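Local atomic coordinates of glutamine synthetase (Helicobacter pylori, PDB entry 5ZLI), a protein that is a glutamine synthetase of the I-beta type, a twelve-subunit enzyme whose chain joins a beta-grasp domain to a larger catalytic domain. Residues Cys63-Gln68 with Gln455-Asn460; Thr326-Arg331 with Phe370-Ser375; Thr425-Leu430 with Glu462-Glu467. All blocks are in the same frame, centred on the assembly; numbering follows the deposited sequence.

Contact 1 (Cys63-Gln68 with Gln455-Asn460)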
loop_
_atom_site.group_PDB
_atom_site.type_symbol
_atom_site.label_atom_id
_atom_site.label_comp_id
_atom_site.label_asym_id
_atom_site.label_seq_id
_atom_site.Cartn_x
_atom_site.Cartn_y
_atom_site.Cartn_z
ATOM N N CYS B 63 21.449 -17.307 41.337
ATOM C CA CYS B 63 21.088 -16.866 39.992
ATOM C C CYS B 63 22.229 -16.976 38.981
ATOM O O CYS B 63 22.000 -16.683 37.800
ATOM C CB CYS B 63 20.661 -15.391 40.029
ATOM S SG CYS B 63 19.372 -14.969 41.193
ATOM N N PHE B 64 23.428 -17.398 39.397
ATOM C CA PHE B 64 24.610 -17.381 38.545
ATOM C C PHE B 64 25.059 -18.815 38.362
ATOM O O PHE B 64 25.379 -19.494 39.348
ATOM C CB PHE B 64 25.711 -16.522 39.170
ATOM C CG PHE B 64 25.285 -15.114 39.393
ATOM C CD1 PHE B 64 24.555 -14.769 40.521
ATOM C CD2 PHE B 64 25.550 -14.150 38.451
ATOM C CE1 PHE B 64 24.116 -13.484 40.712
ATOM C CE2 PHE B 64 25.122 -12.853 38.642
ATOM C CZ PHE B 64 24.405 -12.520 39.776
ATOM N N LYS B 65 25.030 -19.292 37.118
ATOM C CA LYS B 65 25.356 -20.689 36.898
ATOM C C LYS B 65 26.845 -20.886 37.103
ATOM O O LYS B 65 27.666 -20.068 36.676
ATOM C CB LYS B 65 24.870 -21.182 35.528
ATOM C CG LYS B 65 24.663 -22.730 35.513
ATOM C CD LYS B 65 24.620 -23.316 34.093
ATOM C CE LYS B 65 24.626 -24.863 34.056
ATOM N NZ LYS B 65 25.910 -25.484 34.553
ATOM N N GLY B 66 27.182 -21.975 37.784
ATOM C CA GLY B 66 28.511 -22.210 38.290
ATOM C C GLY B 66 28.731 -21.765 39.722
ATOM O O GLY B 66 29.703 -22.225 40.342
ATOM N N TRP B 67 27.807 -20.992 40.295
ATOM C CA TRP B 67 27.940 -20.446 41.649
ATOM C C TRP B 67 27.079 -21.204 42.615
ATOM O O TRP B 67 27.244 -22.489 42.672
ATOM C CB TRP B 67 27.639 -18.940 41.605
ATOM C CG TRP B 67 28.789 -18.113 41.210
ATOM C CD1 TRP B 67 29.995 -18.557 40.780
ATOM C CD2 TRP B 67 28.906 -16.694 41.342
ATOM N NE1 TRP B 67 30.842 -17.501 40.563
ATOM C CE2 TRP B 67 30.198 -16.341 40.906
ATOM C CE3 TRP B 67 28.039 -15.687 41.762
ATOM C CZ2 TRP B 67 30.647 -15.023 40.881
ATOM C CZ3 TRP B 67 28.481 -14.373 41.728
ATOM C CH2 TRP B 67 29.776 -14.056 41.288
ATOM N N GLN B 68 26.238 -20.615 43.446
ATOM C CA GLN B 68 25.585 -21.227 44.595
ATOM C C GLN B 68 24.239 -21.872 44.228
ATOM O O GLN B 68 23.565 -21.453 43.278
ATOM C CB GLN B 68 25.385 -20.186 45.691
ATOM C CG GLN B 68 26.663 -19.751 46.347
ATOM C CD GLN B 68 27.398 -20.893 47.020
ATOM O OE1 GLN B 68 26.966 -21.378 48.051
ATOM N NE2 GLN B 68 28.520 -21.319 46.447
ATOM N N GLN B 455 34.024 -26.045 34.079
ATOM C CA GLN B 455 33.830 -27.059 33.050
ATOM C C GLN B 455 32.346 -27.298 32.810
ATOM O O GLN B 455 31.887 -27.327 31.671
ATOM C CB GLN B 455 34.542 -28.352 33.459
ATOM C CG GLN B 455 34.035 -29.613 32.746
ATOM C CD GLN B 455 33.002 -30.386 33.567
ATOM O OE1 GLN B 455 32.861 -30.189 34.787
ATOM N NE2 GLN B 455 32.258 -31.264 32.888
ATOM N N SER B 456 31.584 -27.458 33.885
ATOM C CA SER B 456 30.148 -27.660 33.764
ATOM C C SER B 456 29.456 -26.456 33.123
ATOM O O SER B 456 28.510 -26.617 32.336
ATOM C CB SER B 456 29.561 -27.942 35.146
ATOM O OG SER B 456 28.144 -27.836 35.173
ATOM N N LEU B 457 29.917 -25.247 33.430
ATOM C CA LEU B 457 29.297 -24.051 32.878
ATOM C C LEU B 457 29.489 -23.971 31.364
ATOM O O LEU B 457 28.537 -23.742 30.603
ATOM C CB LEU B 457 29.907 -22.825 33.561
ATOM C CG LEU B 457 29.501 -21.450 33.054
ATOM C CD1 LEU B 457 28.211 -21.003 33.680
ATOM C CD2 LEU B 457 30.583 -20.480 33.336
ATOM N N LYS B 458 30.721 -24.190 30.905
ATOM C CA LYS B 458 31.038 -23.974 29.504
ATOM C C LYS B 458 30.443 -25.074 28.636
ATOM O O LYS B 458 29.966 -24.797 27.535
ATOM C CB LYS B 458 32.551 -23.918 29.351
ATOM C CG LYS B 458 33.093 -22.728 30.054
ATOM C CD LYS B 458 32.681 -21.437 29.373
ATOM C CE LYS B 458 32.905 -20.205 30.239
ATOM N NZ LYS B 458 32.489 -19.041 29.422
ATOM N N PHE B 459 30.389 -26.308 29.128
ATOM C CA PHE B 459 29.720 -27.342 28.363
ATOM C C PHE B 459 28.221 -27.047 28.238
ATOM O O PHE B 459 27.681 -27.101 27.126
ATOM C CB PHE B 459 29.993 -28.694 29.014
ATOM C CG PHE B 459 31.246 -29.372 28.513
ATOM C CD1 PHE B 459 31.250 -30.082 27.332
ATOM C CD2 PHE B 459 32.428 -29.277 29.217
ATOM C CE1 PHE B 459 32.414 -30.701 26.879
ATOM C CE2 PHE B 459 33.579 -29.897 28.762
ATOM C CZ PHE B 459 33.574 -30.597 27.604
ATOM N N ASN B 460 27.542 -26.643 29.334
ATOM C CA ASN B 460 26.099 -26.365 29.207
ATOM C C ASN B 460 25.783 -25.042 28.516
ATOM O O ASN B 460 24.733 -24.938 27.872
ATOM C CB ASN B 460 25.335 -26.343 30.542
ATOM C CG ASN B 460 25.073 -27.729 31.126
ATOM O OD1 ASN B 460 24.412 -28.578 30.514
ATOM N ND2 ASN B 460 25.446 -27.895 32.375
#
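Lys65 NZ reaches helix 448-466 between two polar side chains, lying 3.3 Å from Ser456 OG on one turn and close to the amide of Asn460 on the next. The contact brings a type II beta turn of the beta-grasp domain, Phe64 to Trp67, against a helix of the catalytic domain. The turn lies in the loop between strands 57-60 and 74-81, and Gly66 fills its third position, a place commonly held by glycine in this turn type.

The lysine is extended from CB to CE and bends only at its last torsion (chi4 -66°), which puts CE and NZ beside Asn460. The two side chains cross at about a right angle, with Lys65 CE 3.6 Å from Asn460 ND2. That amide nitrogen is modelled 3.3 Å from Lys65 NZ, yet both are donors, so the pair is no hydrogen bond. Asn460 ND2 instead makes a weak bond back along the helix to Ser456 O.

Alongside the lysine, Leu457 supplies the apolar half of the contact. With CG anti to the backbone N (chi1 175°), Leu457 sends CD1 to the turn, where it packs 3.8 Å from Lys65 CB. The same methyl lies against the Lys65 carbonyl, and Leu457 also touches Ile34 of the beta-grasp domain. The lysine and asparagine ends are exposed, while the leucine is buried.

Phe64 also packs on Met191 of a neighbouring subunit. Gly66 O accepts a hydrogen bond from Lys112 NZ, and the turn is closed by Trp67 N bonding to Phe64 O at 3.0 Å. Within it, Trp67 CZ3 stands 4.0 Å above one face of the Phe64 ring, away from its centre.

Contact 2 (Thr326-Arg331 with Phe370-Ser375)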
loop_
_atom_site.group_PDB
_atom_site.type_symbol
_atom_site.label_atom_id
_atom_site.label_comp_id
_atom_site.label_asym_id
_atom_site.label_seq_id
_atom_site.Cartn_x
_atom_site.Cartn_y
_atom_site.Cartn_z
ATOM N N THR B 326 32.666 -21.002 21.918
ATOM C CA THR B 326 32.859 -21.631 20.630
ATOM C C THR B 326 33.081 -20.598 19.530
ATOM O O THR B 326 33.711 -20.888 18.501
ATOM C CB THR B 326 31.680 -22.520 20.378
ATOM O OG1 THR B 326 30.512 -21.765 20.725
ATOM C CG2 THR B 326 31.815 -23.730 21.255
ATOM N N ASN B 327 32.560 -19.396 19.717
ATOM C CA ASN B 327 32.786 -18.382 18.710
ATOM C C ASN B 327 34.266 -18.023 18.627
ATOM O O ASN B 327 34.746 -17.570 17.581
ATOM C CB ASN B 327 31.966 -17.151 19.022
ATOM C CG ASN B 327 31.902 -16.252 17.871
ATOM O OD1 ASN B 327 32.399 -15.124 17.895
ATOM N ND2 ASN B 327 31.280 -16.742 16.813
ATOM N N SER B 328 35.003 -18.208 19.714
ATOM C CA SER B 328 36.444 -17.995 19.658
ATOM C C SER B 328 37.089 -18.802 18.551
ATOM O O SER B 328 37.971 -18.310 17.843
ATOM C CB SER B 328 37.068 -18.347 20.989
ATOM O OG SER B 328 36.516 -17.507 21.968
ATOM N N TYR B 329 36.587 -19.994 18.316
ATOM C CA TYR B 329 37.243 -20.911 17.414
ATOM C C TYR B 329 36.868 -20.689 15.958
ATOM O O TYR B 329 37.534 -21.237 15.087
ATOM C CB TYR B 329 36.933 -22.331 17.855
ATOM C CG TYR B 329 37.492 -22.562 19.210
ATOM C CD1 TYR B 329 38.776 -23.089 19.376
ATOM C CD2 TYR B 329 36.787 -22.177 20.337
ATOM C CE1 TYR B 329 39.316 -23.269 20.637
ATOM C CE2 TYR B 329 37.316 -22.357 21.612
ATOM C CZ TYR B 329 38.574 -22.905 21.752
ATOM O OH TYR B 329 39.080 -23.077 23.016
ATOM N N LYS B 330 35.824 -19.912 15.672
ATOM C CA LYS B 330 35.622 -19.422 14.314
ATOM C C LYS B 330 36.655 -18.383 13.912
ATOM O O LYS B 330 36.833 -18.133 12.719
ATOM C CB LYS B 330 34.213 -18.852 14.179
ATOM C CG LYS B 330 33.185 -19.746 14.843
ATOM C CD LYS B 330 32.678 -20.814 13.863
ATOM C CE LYS B 330 32.124 -22.001 14.623
ATOM N NZ LYS B 330 31.171 -21.644 15.684
ATOM N N ARG B 331 37.308 -17.760 14.882
ATOM C CA ARG B 331 38.368 -16.794 14.662
ATOM C C ARG B 331 39.729 -17.453 14.465
ATOM O O ARG B 331 40.568 -16.905 13.737
ATOM C CB ARG B 331 38.405 -15.831 15.839
ATOM C CG ARG B 331 39.634 -14.979 15.948
ATOM C CD ARG B 331 39.465 -13.994 17.081
ATOM N NE ARG B 331 40.685 -13.240 17.351
ATOM C CZ ARG B 331 41.665 -13.648 18.161
ATOM N NH1 ARG B 331 41.576 -14.803 18.814
ATOM N NH2 ARG B 331 42.742 -12.890 18.320
ATOM N N PHE B 370 46.453 -15.081 20.690
ATOM C CA PHE B 370 45.340 -16.019 20.627
ATOM C C PHE B 370 44.148 -15.682 21.524
ATOM O O PHE B 370 43.033 -16.098 21.189
ATOM C CB PHE B 370 45.824 -17.444 20.907
ATOM C CG PHE B 370 46.622 -17.589 22.178
ATOM C CD1 PHE B 370 47.999 -17.431 22.166
ATOM C CD2 PHE B 370 46.011 -17.911 23.375
ATOM C CE1 PHE B 370 48.743 -17.559 23.311
ATOM C CE2 PHE B 370 46.766 -18.035 24.545
ATOM C CZ PHE B 370 48.130 -17.857 24.502
ATOM N N PRO B 371 44.280 -14.946 22.631
ATOM C CA PRO B 371 43.080 -14.656 23.441
ATOM C C PRO B 371 42.123 -13.669 22.776
ATOM O O PRO B 371 42.491 -12.886 21.897
ATOM C CB PRO B 371 43.642 -14.094 24.751
ATOM C CG PRO B 371 45.034 -13.833 24.514
ATOM C CD PRO B 371 45.514 -14.573 23.340
ATOM N N ASP B 372 40.858 -13.734 23.214
ATOM C CA ASP B 372 39.785 -12.843 22.764
ATOM C C ASP B 372 38.945 -12.368 23.942
ATOM O O ASP B 372 39.106 -12.810 25.085
ATOM C CB ASP B 372 38.871 -13.508 21.726
ATOM C CG ASP B 372 38.351 -14.881 22.166
ATOM O OD1 ASP B 372 37.674 -14.954 23.213
ATOM O OD2 ASP B 372 38.599 -15.880 21.437
ATOM N N SER B 373 38.035 -11.442 23.651
ATOM C CA SER B 373 37.283 -10.790 24.722
ATOM C C SER B 373 36.097 -11.609 25.206
ATOM O O SER B 373 35.490 -11.251 26.221
ATOM C CB SER B 373 36.812 -9.406 24.281
ATOM O OG SER B 373 37.899 -8.621 23.795
ATOM N N SER B 374 35.790 -12.729 24.557
ATOM C CA SER B 374 34.824 -13.658 25.133
ATOM C C SER B 374 35.366 -14.286 26.404
ATOM O O SER B 374 34.656 -15.037 27.080
ATOM C CB SER B 374 34.426 -14.716 24.080
ATOM O OG SER B 374 34.658 -16.050 24.494
ATOM N N SER B 375 36.634 -14.067 26.689
ATOM C CA SER B 375 37.237 -14.579 27.900
ATOM C C SER B 375 36.879 -13.709 29.098
ATOM O O SER B 375 36.797 -12.482 28.998
ATOM C CB SER B 375 38.749 -14.631 27.703
ATOM O OG SER B 375 39.227 -13.332 27.388
#
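Phe370 meets Arg331 through its backbone: Phe370 O accepts from Arg331 NH1 at 3.1 Å. The oxygen lies in the guanidinium plane, but the donor stands 56° above the carbonyl plane. Asn323 ND2 donates to the same oxygen. Pro371 O approaches the guanidinium obliquely, 3.6 Å from Arg331 NH2, a nitrogen that bonds to Arg369 O.

Asp372 then turns back to the helix. Its CG sits between the backbone N and the carbonyl carbon (chi1 51°), which swings OD2 onto Ser328. The bond from Ser328 OG to Asp372 OD2 is 2.7 Å long and meets the syn side of the carboxylate, 26° out of its plane; Ser325 OG holds the serine too. Asp372 CB lies over one face of the Arg331 guanidinium. Arg331 NH1 is 4.1 Å from Asp372 OD2, beyond a salt bridge and with the oxygen well out of the guanidinium plane, so at most the opposite charges attract.

Ser374 N makes a weak bond to Asp372 OD1, and Ser374 OG is held by Ser325 OG. Ser375 N closes the turn on Asp372 O at 3.2 Å. This is an Asx turn superposed on a type I beta turn, a buried bend between strand 366-368 and helix 377-393.

Contact 3 (Thr425-Leu430 with Glu462-Glu467)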
loop_
_atom_site.group_PDB
_atom_site.type_symbol
_atom_site.label_atom_id
_atom_site.label_comp_id
_atom_site.label_asym_id
_atom_site.label_seq_id
_atom_site.Cartn_x
_atom_site.Cartn_y
_atom_site.Cartn_z
ATOM N N THR B 425 38.199 -26.676 18.743
ATOM C CA THR B 425 36.932 -26.414 19.373
ATOM C C THR B 425 37.169 -26.178 20.852
ATOM O O THR B 425 38.189 -26.599 21.409
ATOM C CB THR B 425 35.960 -27.591 19.133
ATOM O OG1 THR B 425 36.582 -28.827 19.518
ATOM C CG2 THR B 425 35.538 -27.673 17.703
ATOM N N LEU B 426 36.190 -25.520 21.479
ATOM C CA LEU B 426 36.187 -25.366 22.928
ATOM C C LEU B 426 36.082 -26.710 23.645
ATOM O O LEU B 426 36.586 -26.860 24.770
ATOM C CB LEU B 426 35.033 -24.466 23.345
ATOM C CG LEU B 426 34.812 -24.275 24.833
ATOM C CD1 LEU B 426 36.056 -23.735 25.474
ATOM C CD2 LEU B 426 33.621 -23.343 24.977
ATOM N N ARG B 427 35.413 -27.690 23.029
ATOM C CA ARG B 427 35.303 -28.997 23.660
ATOM C C ARG B 427 36.682 -29.625 23.815
ATOM O O ARG B 427 37.020 -30.144 24.887
ATOM C CB ARG B 427 34.396 -29.915 22.842
ATOM C CG ARG B 427 34.535 -31.394 23.212
ATOM C CD ARG B 427 33.575 -32.219 22.424
ATOM N NE ARG B 427 32.260 -32.195 23.023
ATOM C CZ ARG B 427 31.846 -33.094 23.891
ATOM N NH1 ARG B 427 32.661 -34.073 24.242
ATOM N NH2 ARG B 427 30.629 -33.014 24.398
ATOM N N ARG B 428 37.510 -29.573 22.758
ATOM C CA ARG B 428 38.835 -30.148 22.902
ATOM C C ARG B 428 39.662 -29.317 23.879
ATOM O O ARG B 428 40.384 -29.893 24.695
ATOM C CB ARG B 428 39.505 -30.308 21.527
ATOM C CG ARG B 428 40.267 -31.651 21.372
ATOM C CD ARG B 428 40.738 -31.910 19.948
ATOM N NE ARG B 428 41.525 -30.806 19.384
ATOM C CZ ARG B 428 41.907 -30.746 18.113
ATOM N NH1 ARG B 428 42.625 -29.726 17.657
ATOM N NH2 ARG B 428 41.551 -31.726 17.298
ATOM N N SER B 429 39.490 -27.983 23.876
ATOM C CA SER B 429 40.200 -27.116 24.812
ATOM C C SER B 429 39.868 -27.442 26.259
ATOM O O SER B 429 40.753 -27.435 27.120
ATOM C CB SER B 429 39.841 -25.669 24.542
ATOM O OG SER B 429 40.430 -25.259 23.344
ATOM N N LEU B 430 38.604 -27.762 26.545
ATOM C CA LEU B 430 38.267 -28.105 27.918
ATOM C C LEU B 430 38.846 -29.459 28.275
ATOM O O LEU B 430 39.413 -29.629 29.362
ATOM C CB LEU B 430 36.759 -28.085 28.130
ATOM C CG LEU B 430 36.203 -26.663 28.060
ATOM C CD1 LEU B 430 34.685 -26.642 27.976
ATOM C CD2 LEU B 430 36.670 -25.885 29.271
ATOM N N GLU B 462 27.772 -23.199 26.183
ATOM C CA GLU B 462 28.325 -23.001 24.842
ATOM C C GLU B 462 28.424 -24.261 23.993
ATOM O O GLU B 462 28.114 -24.216 22.808
ATOM C CB GLU B 462 29.702 -22.339 24.915
ATOM C CG GLU B 462 29.678 -20.813 25.062
ATOM C CD GLU B 462 29.990 -20.311 26.458
ATOM O OE1 GLU B 462 29.971 -19.075 26.654
ATOM O OE2 GLU B 462 30.261 -21.136 27.360
ATOM N N VAL B 463 28.907 -25.370 24.534
ATOM C CA VAL B 463 29.210 -26.523 23.701
ATOM C C VAL B 463 27.940 -27.289 23.349
ATOM O O VAL B 463 27.571 -27.411 22.171
ATOM C CB VAL B 463 30.248 -27.425 24.383
ATOM C CG1 VAL B 463 30.526 -28.599 23.483
ATOM C CG2 VAL B 463 31.547 -26.652 24.645
ATOM N N PHE B 464 27.250 -27.808 24.368
ATOM C CA PHE B 464 26.022 -28.566 24.141
ATOM C C PHE B 464 24.992 -27.816 23.298
ATOM O O PHE B 464 24.253 -28.480 22.551
ATOM C CB PHE B 464 25.394 -28.989 25.484
ATOM C CG PHE B 464 26.236 -29.934 26.306
ATOM C CD1 PHE B 464 26.770 -31.088 25.744
ATOM C CD2 PHE B 464 26.450 -29.698 27.652
ATOM C CE1 PHE B 464 27.531 -31.974 26.510
ATOM C CE2 PHE B 464 27.210 -30.567 28.411
ATOM C CZ PHE B 464 27.750 -31.708 27.839
ATOM N N PRO B 465 24.820 -26.500 23.425
ATOM C CA PRO B 465 23.939 -25.793 22.476
ATOM C C PRO B 465 24.492 -25.649 21.057
ATOM O O PRO B 465 23.715 -25.657 20.097
ATOM C CB PRO B 465 23.717 -24.443 23.161
ATOM C CG PRO B 465 23.913 -24.721 24.610
ATOM C CD PRO B 465 25.056 -25.698 24.636
ATOM N N TRP B 466 25.783 -25.402 20.889
ATOM C CA TRP B 466 26.348 -25.316 19.544
ATOM C C TRP B 466 26.443 -26.682 18.863
ATOM O O TRP B 466 26.376 -26.762 17.625
ATOM C CB TRP B 466 27.723 -24.652 19.604
ATOM C CG TRP B 466 28.436 -24.548 18.296
ATOM C CD1 TRP B 466 28.057 -23.826 17.187
ATOM C CD2 TRP B 466 29.654 -25.194 17.951
ATOM N NE1 TRP B 466 28.982 -23.974 16.177
ATOM C CE2 TRP B 466 29.972 -24.817 16.625
ATOM C CE3 TRP B 466 30.514 -26.048 18.635
ATOM C CZ2 TRP B 466 31.117 -25.272 15.983
ATOM C CZ3 TRP B 466 31.634 -26.500 18.000
ATOM C CH2 TRP B 466 31.935 -26.105 16.687
ATOM N N GLU B 467 26.692 -27.751 19.639
ATOM C CA GLU B 467 26.737 -29.108 19.093
ATOM C C GLU B 467 25.356 -29.661 18.749
ATOM O O GLU B 467 25.264 -30.649 18.012
ATOM C CB GLU B 467 27.421 -30.069 20.083
ATOM C CG GLU B 467 28.926 -30.359 19.856
ATOM C CD GLU B 467 29.578 -31.186 21.002
ATOM O OE1 GLU B 467 30.772 -31.560 20.865
ATOM O OE2 GLU B 467 28.906 -31.473 22.030
#
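Arg427 and Glu467 form a salt bridge between helix 426-434 and the C-terminal end of helix 448-466, two roughly antiparallel helices of the catalytic domain. The axes of their short segments 426-430 and 462-466 run at 146° to each other and approach to 10.7 Å at the closest. Glu467 comes obliquely to the NE and NH2 nitrogens. Arg427 NE lies 2.7 Å from Glu467 OE1, and NH2 of the same arginine reaches OE2 at 3.3 Å. Both bonds are bent and weak as hydrogen bonds, although the two flat groups are only 25° from parallel. A bend at chi3 (-82°) turns the arginine head across the extended glutamate.

Around this pair come carbon atoms: Phe464 CE1 lies at the guanidinium edge, 3.9 Å from Arg427 NH2. Val463 divides its methyls, CG1 going to Arg427 and CG2 to an apolar contact with Leu426, whose CD2 it meets at 3.9 Å. That leucine methyl also rests on Glu462 CB. Further along, Thr425 CG2 comes in at the edge of the Trp466 indole, 4.1 Å from CH2.

Farther out, a neighbouring subunit builds on this surface: Trp466 stacks on Trp466 of that chain and makes a cation-pi contact with its Lys330. Arg428 forms a salt bridge with Glu431 of the same neighbouring subunit. Thr425, right before helix 426-434, fills its N-cap position. Thr425 keeps its methyl for the indole while its hydroxyl faces the first helical turn, OG1 accepting a long, weak bond from Arg428 N at 3.5 Å.

Helix 448-466 ties contacts 1 and 3 together: its middle meets the beta-grasp loop and its C-terminal part meets helix 426-434, with centres 14 Å apart. Contact 2 lies deeper, its centre about 12 Å from that of contact 3 and 19 Å from that of contact 1. Along the chain, contact 2 is nested within the span closed by contact 1 and finishes before contact 3 begins, whereas contacts 1 and 3 interleave. Tyr329 OH and Ser429 OG, 2.6 Å apart, probably join contacts 2 and 3 by a hydrogen bond. Helix 448-466 thus touches both the beta-grasp loop and helix 426-434, which in turn meets helix 326-331 of contact 2, and contacts 2 and 3 both border the same neighbouring subunit.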